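Local coordinates for replication initiation and membrane attachment protein (Geobacillus stearothermophilus 10, PDB 5WTN) that forms a tetramer that probably acts in the primosome at initiation of DNA replication and in membrane attachment, and complexes with a primosomal re-initiation protein, at residues A[31-36]-A[138-143]; A[95-98]-A[102-105]. All blocks are in the same frame, centred on the assembly; numbering follows the deposited sequence.

Interaction 1: A[31-36]-A[138-143]; sequences TLLYQP and IQLSNF
While L32 and L33 turn to L140 across the contact, their own turn is braced by Q35 NE2, which donates to T31 O at 2.9 Å, on a lone pair in the carbonyl plane. The amide of Q35 lies nearly flat with that oxygen. The pair illustrates how a helix kinked at a proline can still pack through its leucines. Here helix 24-38 lies against helix 134-143, and the N-to-C directions of the two segments make an angle of 138° with their axes 11.0 Å apart. In a regular helix L32 O would accept a bond from the residue four places on, but that residue is P36, whose nitrogen carries no hydrogen, and the helix kinks there. The methyls of L140 lie next to L32 O. L140 CG stands beside its own backbone N and anti to its carbonyl carbon (chi1 -72°), which carries its fork between two leucines. L140 CD2 rests on L32 CB at 3.8 Å, whereas L140 CD1 reaches L33 CD2 at 4.0 Å, the side chains of L33 and L140 sliding past each other in opposite directions. An alanine in place of L140 would remove both methyls, which is likely to open a gap beside L32 CB and leave L33 CD2 without its apolar partner here. L128, F118 and F119 also pack on L33, while L55 of the second subunit touches L140 and F143, so the helix pair is part of an interface. One turn beyond L140, the ring of F143 crosses the L32 side chain at about a right angle, and its CE2 meets L32 CD1 obliquely at 4.2 Å.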
loop_
_atom_site.group_PDB
_atom_site.type_symbol
_atom_site.label_atom_id
_atom_site.label_comp_id
_atom_site.label_asym_id
_atom_site.label_seq_id
_atom_site.Cartn_x
_atom_site.Cartn_y
_atom_site.Cartn_z
ATOM N N THR A 31 -5.256 13.043 4.152
ATOM C CA THR A 31 -5.859 13.859 3.132
ATOM C C THR A 31 -7.244 14.325 3.508
ATOM O O THR A 31 -7.619 15.443 3.154
ATOM C CB THR A 31 -5.925 13.131 1.815
ATOM O OG1 THR A 31 -4.659 12.508 1.564
ATOM C CG2 THR A 31 -6.248 14.107 0.696
ATOM N N LEU A 32 -8.019 13.460 4.167
ATOM C CA LEU A 32 -9.412 13.786 4.464
ATOM C C LEU A 32 -9.745 14.322 5.844
ATOM O O LEU A 32 -10.816 14.881 6.045
ATOM C CB LEU A 32 -10.301 12.592 4.163
ATOM C CG LEU A 32 -10.051 11.969 2.799
ATOM C CD1 LEU A 32 -10.975 10.790 2.637
ATOM C CD2 LEU A 32 -10.288 12.983 1.706
ATOM N N LEU A 33 -8.839 14.184 6.795
ATOM C CA LEU A 33 -9.192 14.465 8.195
ATOM C C LEU A 33 -8.291 15.559 8.748
ATOM O O LEU A 33 -8.744 16.554 9.319
ATOM C CB LEU A 33 -9.166 13.203 9.069
ATOM C CG LEU A 33 -10.214 12.120 8.800
ATOM C CD1 LEU A 33 -10.073 11.032 9.837
ATOM C CD2 LEU A 33 -11.615 12.687 8.787
ATOM N N TYR A 34 -6.997 15.311 8.642
ATOM C CA TYR A 34 -6.013 16.301 8.989
ATOM C C TYR A 34 -5.930 17.495 8.057
ATOM O O TYR A 34 -5.702 18.599 8.518
ATOM C CB TYR A 34 -4.658 15.642 9.071
ATOM C CG TYR A 34 -4.458 14.894 10.349
ATOM C CD1 TYR A 34 -5.002 13.645 10.527
ATOM C CD2 TYR A 34 -3.692 15.432 11.376
ATOM C CE1 TYR A 34 -4.796 12.950 11.704
ATOM C CE2 TYR A 34 -3.478 14.737 12.544
ATOM C CZ TYR A 34 -4.037 13.500 12.701
ATOM O OH TYR A 34 -3.831 12.818 13.863
ATOM N N GLN A 35 -6.088 17.286 6.756
ATOM C CA GLN A 35 -5.865 18.385 5.814
ATOM C C GLN A 35 -6.782 19.568 6.014
ATOM O O GLN A 35 -6.313 20.682 5.987
ATOM C CB GLN A 35 -5.912 17.932 4.363
ATOM C CG GLN A 35 -5.253 18.921 3.406
ATOM C CD GLN A 35 -5.511 18.568 1.948
ATOM O OE1 GLN A 35 -5.153 19.313 1.028
ATOM N NE2 GLN A 35 -6.117 17.427 1.729
ATOM N N PRO A 36 -8.093 19.335 6.218
ATOM C CA PRO A 36 -8.924 20.518 6.500
ATOM C C PRO A 36 -8.445 21.337 7.708
ATOM O O PRO A 36 -8.621 22.554 7.730
ATOM C CB PRO A 36 -10.292 19.915 6.777
ATOM C CG PRO A 36 -10.315 18.702 5.918
ATOM C CD PRO A 36 -8.921 18.134 6.000
ATOM N N ILE A 138 -20.301 14.047 8.103
ATOM C CA ILE A 138 -20.941 12.748 8.239
ATOM C C ILE A 138 -20.433 11.757 7.192
ATOM O O ILE A 138 -20.300 10.551 7.465
ATOM C CB ILE A 138 -22.484 12.868 8.188
ATOM C CG1 ILE A 138 -22.979 13.703 9.375
ATOM C CG2 ILE A 138 -23.152 11.493 8.198
ATOM C CD1 ILE A 138 -24.471 13.675 9.565
ATOM N N GLN A 139 -20.158 12.260 5.992
ATOM C CA GLN A 139 -19.638 11.423 4.917
ATOM C C GLN A 139 -18.260 10.895 5.296
ATOM O O GLN A 139 -17.921 9.746 5.015
ATOM C CB GLN A 139 -19.560 12.212 3.610
ATOM C CG GLN A 139 -20.887 12.800 3.160
ATOM C CD GLN A 139 -20.928 13.074 1.670
ATOM O OE1 GLN A 139 -20.088 12.586 0.914
ATOM N NE2 GLN A 139 -21.909 13.858 1.239
ATOM N N LEU A 140 -17.473 11.749 5.941
ATOM C CA LEU A 140 -16.147 11.378 6.414
ATOM C C LEU A 140 -16.263 10.317 7.498
ATOM O O LEU A 140 -15.604 9.279 7.436
ATOM C CB LEU A 140 -15.406 12.603 6.951
ATOM C CG LEU A 140 -14.935 13.621 5.911
ATOM C CD1 LEU A 140 -14.201 14.773 6.578
ATOM C CD2 LEU A 140 -14.054 12.953 4.865
ATOM N N SER A 141 -17.109 10.578 8.489
ATOM C CA SER A 141 -17.346 9.604 9.547
ATOM C C SER A 141 -17.751 8.245 8.983
ATOM O O SER A 141 -17.202 7.216 9.378
ATOM C CB SER A 141 -18.420 10.112 10.511
ATOM O OG SER A 141 -18.212 9.605 11.819
ATOM N N ASN A 142 -18.710 8.242 8.063
ATOM C CA ASN A 142 -19.188 6.991 7.480
ATOM C C ASN A 142 -18.101 6.278 6.704
ATOM O O ASN A 142 -17.913 5.077 6.865
ATOM C CB ASN A 142 -20.393 7.220 6.573
ATOM C CG ASN A 142 -21.657 7.540 7.351
ATOM O OD1 ASN A 142 -21.810 7.119 8.504
ATOM N ND2 ASN A 142 -22.570 8.291 6.727
ATOM N N PHE A 143 -17.390 7.029 5.870
ATOM C CA PHE A 143 -16.298 6.501 5.073
ATOM C C PHE A 143 -15.280 5.761 5.933
ATOM O O PHE A 143 -14.715 4.744 5.517
ATOM C CB PHE A 143 -15.622 7.661 4.353
ATOM C CG PHE A 143 -14.481 7.253 3.477
ATOM C CD1 PHE A 143 -14.702 6.937 2.154
ATOM C CD2 PHE A 143 -13.175 7.194 3.975
ATOM C CE1 PHE A 143 -13.645 6.556 1.324
ATOM C CE2 PHE A 143 -12.117 6.807 3.155
ATOM C CZ PHE A 143 -12.356 6.489 1.824
#

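Interaction 2: A[95-98]-A[102-105]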
loop_
_atom_site.group_PDB
_atom_site.type_symbol
_atom_site.label_atom_id
_atom_site.label_comp_id
_atom_site.label_asym_id
_atom_site.label_seq_id
_atom_site.Cartn_x
_atom_site.Cartn_y
_atom_site.Cartn_z
ATOM N N HIS A 95 20.403 18.717 17.577
ATOM C CA HIS A 95 21.664 18.205 18.088
ATOM C C HIS A 95 22.371 19.276 18.885
ATOM O O HIS A 95 22.417 20.435 18.461
ATOM C CB HIS A 95 22.580 17.738 16.962
ATOM C CG HIS A 95 23.790 16.993 17.441
ATOM N ND1 HIS A 95 24.915 17.627 17.917
ATOM C CD2 HIS A 95 24.047 15.666 17.513
ATOM C CE1 HIS A 95 25.814 16.725 18.263
ATOM N NE2 HIS A 95 25.313 15.525 18.029
ATOM N N ALA A 96 22.943 18.861 20.020
ATOM C CA ALA A 96 23.634 19.758 20.948
ATOM C C ALA A 96 24.694 20.535 20.190
ATOM O O ALA A 96 25.577 19.942 19.567
ATOM C CB ALA A 96 24.278 18.954 22.075
ATOM N N LYS A 97 24.633 21.858 20.268
ATOM C CA LYS A 97 25.347 22.664 19.289
ATOM C C LYS A 97 26.846 22.734 19.561
ATOM O O LYS A 97 27.284 23.206 20.612
ATOM C CB LYS A 97 24.743 24.074 19.197
ATOM C CG LYS A 97 23.308 24.137 18.627
ATOM C CD LYS A 97 22.232 24.118 19.731
ATOM C CE LYS A 97 20.852 24.519 19.195
ATOM N NZ LYS A 97 19.786 24.483 20.250
ATOM N N GLU A 98 27.620 22.229 18.601
ATOM C CA GLU A 98 29.076 22.352 18.603
ATOM C C GLU A 98 29.586 22.600 17.168
ATOM O O GLU A 98 29.281 21.824 16.257
ATOM C CB GLU A 98 29.739 21.105 19.229
ATOM C CG GLU A 98 29.440 20.900 20.731
ATOM C CD GLU A 98 30.190 19.729 21.366
ATOM O OE1 GLU A 98 31.241 19.313 20.828
ATOM O OE2 GLU A 98 29.723 19.228 22.416
ATOM N N PRO A 102 26.779 24.723 11.732
ATOM C CA PRO A 102 25.337 24.728 11.450
ATOM C C PRO A 102 24.581 23.665 12.283
ATOM O O PRO A 102 25.134 22.591 12.582
ATOM C CB PRO A 102 25.267 24.403 9.945
ATOM C CG PRO A 102 26.685 24.544 9.438
ATOM C CD PRO A 102 27.537 24.156 10.608
ATOM N N LYS A 103 23.317 23.943 12.598
ATOM C CA LYS A 103 22.488 23.050 13.398
ATOM C C LYS A 103 22.193 21.695 12.720
ATOM O O LYS A 103 22.154 21.583 11.483
ATOM C CB LYS A 103 21.161 23.733 13.723
ATOM C CG LYS A 103 21.219 24.889 14.697
ATOM C CD LYS A 103 19.843 25.520 14.749
ATOM C CE LYS A 103 19.632 26.452 15.920
ATOM N NZ LYS A 103 18.223 26.951 15.864
ATOM N N LEU A 104 21.975 20.668 13.537
ATOM C CA LEU A 104 21.539 19.369 13.022
ATOM C C LEU A 104 20.162 18.971 13.589
ATOM O O LEU A 104 20.044 18.692 14.777
ATOM C CB LEU A 104 22.577 18.292 13.348
ATOM C CG LEU A 104 22.205 16.848 13.004
ATOM C CD1 LEU A 104 21.909 16.697 11.523
ATOM C CD2 LEU A 104 23.295 15.889 13.436
ATOM N N PHE A 105 19.140 18.931 12.736
ATOM C CA PHE A 105 17.786 18.551 13.156
ATOM C C PHE A 105 17.478 17.074 12.952
ATOM O O PHE A 105 17.919 16.472 11.974
ATOM C CB PHE A 105 16.746 19.350 12.383
ATOM C CG PHE A 105 16.748 20.789 12.717
ATOM C CD1 PHE A 105 16.051 21.251 13.813
ATOM C CD2 PHE A 105 17.472 21.692 11.952
ATOM C CE1 PHE A 105 16.050 22.594 14.138
ATOM C CE2 PHE A 105 17.483 23.043 12.276
ATOM C CZ PHE A 105 16.769 23.491 13.372
#
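Against the imidazole of H95 one methyl of L104, CD2, comes in obliquely, 4.2 Å from H95 CG, while F154 of the third subunit meets the same ring edge-to-face. Within its own segment the ring is tethered by H95 ND1, which donates to A96 O at 2.9 Å; that oxygen sits 25° out of the ring plane, and the donor lies above the carbonyl plane. The example is an antiparallel beta-hairpin, strands 90-95 and 104-109, at the point where the loop takes over. H95 N closes the ladder with a bond to L104 O at 2.8 Å, approaching nearly along the C=O axis, and beside this bond H95 CB and L104 CB pack at 3.7 Å. H95 CG is anti to its backbone N (chi1 -170°), which turns the ring so that it crosses the L104 side chain at a slant. Nearer the loop, K97 bends at chi2 and meets the extended K103 methylene to methylene, CE to CE at 4.0 Å. Their ammonium nitrogens, K97 NZ and K103 NZ, stay 5.3 Å apart, and K103 NZ bonds to E7 O. That carbonyl would be expected to ease the proximity of two like charges, which is consistent with the lysines meeting through their methylenes.

How the interactions relate
The two contacts show how separate parts of one domain can each face a different subunit. Interaction 2 is nested in the chain between the halves of interaction 1, whose segments are 102 residues apart in sequence; the hairpin's two strands are joined by a loop of eight residues, 96-103. Their centres lie 38 Å apart and their nearest atoms about 21 Å, so neither touches the other. Interaction 1 joins helices 24-38 and 134-143 beside the second subunit, whereas interaction 2 sits at the end of a mixed sheet, in a hairpin that resembles the wing of a winged-helix domain and continues as a ladder into the third subunit. One domain thus serves two tetramer interfaces, through helices and sheet edge.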